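Local atomic coordinates of GphF (Cystobacter violaceus, PDB entry 6MFC), a protein that probably decarboxylates an acyl substrate to start polyketide biosynthesis, using a domain with the fold of GNAT acetyltransferases. Residues A[67-71]-A[81-85]. Sequence-based numbering, arbitrary orientation.
Sequences RGCWV and ATYAQ
Trp70 and Thr82 face each other as a hydrogen-bonded antiparallel pair in the beta hairpin of strands 70-74 and 77-87, part of the mixed GNAT sheet, and illustrate how a regular bonded ladder gives way, toward Gly68, to contacts without hydrogen bonds between the two segments. Trp70 N donates to Thr82 O at 3.0 Å, while Thr82 N returns a straighter bond to Trp70 O (2.9 Å, 168°). At the adjoining non-hydrogen-bonded pair, Val71 CA and Ala81 CA lie 4.4 Å apart, the normal alternation of antiparallel strands, and their side chains share a face covered by Leu39 of helix 36-46. Trp70 and Thr82 point to the other face, where the indole meets the ring of Phe135 edge-to-face. At the Gly68 end, Gly68 O and Ala84 N come close at too poor an angle to bond, and beyond them Arg67, whose CB is directed away from 81-85, is exposed to solvent. Between the two regimes stands Cys69, its CA-H directed at Thr82 O. With SG anti to its own carbonyl carbon (chi1 -61°), the thiol lies alongside strand 77-87 and approaches the Tyr83 ring obliquely, SG lying 3.9 Å from Tyr83 CD1.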
loop_
_atom_site.group_PDB
_atom_site.type_symbol
_atom_site.label_atom_id
_atom_site.label_comp_id
_atom_site.label_asym_id
_atom_site.label_seq_id
_atom_site.Cartn_x
_atom_site.Cartn_y
_atom_site.Cartn_z
ATOM N N ARG A 67 8.624 -13.226 5.921
ATOM C CA ARG A 67 7.595 -13.175 6.952
ATOM C C ARG A 67 6.928 -11.808 7.045
ATOM O O ARG A 67 6.413 -11.442 8.109
ATOM C CB ARG A 67 8.183 -13.583 8.304
ATOM C CG ARG A 67 8.590 -15.048 8.365
ATOM C CD ARG A 67 8.678 -15.560 9.794
ATOM N NE ARG A 67 10.000 -15.370 10.382
ATOM C CZ ARG A 67 10.356 -15.833 11.577
ATOM N NH1 ARG A 67 9.484 -16.511 12.311
ATOM N NH2 ARG A 67 11.580 -15.619 12.038
ATOM N N GLY A 68 6.923 -11.046 5.953
ATOM C CA GLY A 68 6.262 -9.757 5.922
ATOM C C GLY A 68 5.313 -9.624 4.750
ATOM O O GLY A 68 4.923 -8.514 4.377
ATOM N N CYS A 69 4.936 -10.755 4.158
ATOM C CA CYS A 69 3.994 -10.788 3.048
ATOM C C CYS A 69 2.957 -11.866 3.319
ATOM O O CYS A 69 3.307 -12.976 3.732
ATOM C CB CYS A 69 4.712 -11.051 1.719
ATOM S SG CYS A 69 5.925 -9.783 1.265
ATOM N N TRP A 70 1.686 -11.537 3.096
ATOM C CA TRP A 70 0.587 -12.456 3.344
ATOM C C TRP A 70 -0.333 -12.523 2.135
ATOM O O TRP A 70 -0.422 -11.581 1.344
ATOM C CB TRP A 70 -0.234 -12.047 4.573
ATOM C CG TRP A 70 0.529 -12.095 5.854
ATOM C CD1 TRP A 70 0.543 -13.113 6.762
ATOM C CD2 TRP A 70 1.386 -11.077 6.378
ATOM N NE1 TRP A 70 1.358 -12.792 7.820
ATOM C CE2 TRP A 70 1.888 -11.547 7.607
ATOM C CE3 TRP A 70 1.778 -9.812 5.926
ATOM C CZ2 TRP A 70 2.764 -10.797 8.390
ATOM C CZ3 TRP A 70 2.646 -9.070 6.705
ATOM C CH2 TRP A 70 3.130 -9.564 7.922
ATOM N N VAL A 71 -1.023 -13.653 2.007
ATOM C CA VAL A 71 -2.052 -13.840 0.997
ATOM C C VAL A 71 -3.350 -14.209 1.699
ATOM O O VAL A 71 -3.348 -14.826 2.769
ATOM C CB VAL A 71 -1.668 -14.916 -0.041
ATOM C CG1 VAL A 71 -0.462 -14.467 -0.852
ATOM C CG2 VAL A 71 -1.387 -16.242 0.648
ATOM N N ALA A 81 -3.548 -9.907 -1.358
ATOM C CA ALA A 81 -2.112 -9.988 -1.131
ATOM C C ALA A 81 -1.607 -8.681 -0.536
ATOM O O ALA A 81 -1.993 -7.596 -0.981
ATOM C CB ALA A 81 -1.357 -10.294 -2.431
ATOM N N THR A 82 -0.741 -8.793 0.470
ATOM C CA THR A 82 -0.123 -7.639 1.109
ATOM C C THR A 82 1.384 -7.841 1.161
ATOM O O THR A 82 1.858 -8.899 1.581
ATOM C CB THR A 82 -0.675 -7.422 2.521
ATOM O OG1 THR A 82 -2.039 -6.997 2.441
ATOM C CG2 THR A 82 0.137 -6.366 3.247
ATOM N N TYR A 83 2.130 -6.825 0.733
ATOM C CA TYR A 83 3.583 -6.841 0.766
ATOM C C TYR A 83 4.086 -5.778 1.731
ATOM O O TYR A 83 3.482 -4.710 1.872
ATOM C CB TYR A 83 4.169 -6.595 -0.625
ATOM C CG TYR A 83 3.554 -7.451 -1.706
ATOM C CD1 TYR A 83 4.083 -8.696 -2.016
ATOM C CD2 TYR A 83 2.448 -7.012 -2.420
ATOM C CE1 TYR A 83 3.527 -9.481 -3.008
ATOM C CE2 TYR A 83 1.884 -7.790 -3.413
ATOM C CZ TYR A 83 2.426 -9.024 -3.704
ATOM O OH TYR A 83 1.867 -9.803 -4.693
ATOM N N ALA A 84 5.201 -6.074 2.394
ATOM C CA ALA A 84 5.765 -5.134 3.351
ATOM C C ALA A 84 7.242 -5.434 3.552
ATOM O O ALA A 84 7.686 -6.574 3.398
ATOM C CB ALA A 84 5.025 -5.183 4.692
ATOM N N GLN A 85 7.995 -4.392 3.895
ATOM C CA GLN A 85 9.395 -4.532 4.267
ATOM C C GLN A 85 9.684 -3.591 5.426
ATOM O O GLN A 85 8.998 -2.586 5.623
ATOM C CB GLN A 85 10.342 -4.240 3.094
ATOM C CG GLN A 85 10.410 -2.783 2.672
ATOM C CD GLN A 85 11.323 -2.567 1.479
ATOM O OE1 GLN A 85 11.821 -3.522 0.883
ATOM N NE2 GLN A 85 11.550 -1.306 1.126
#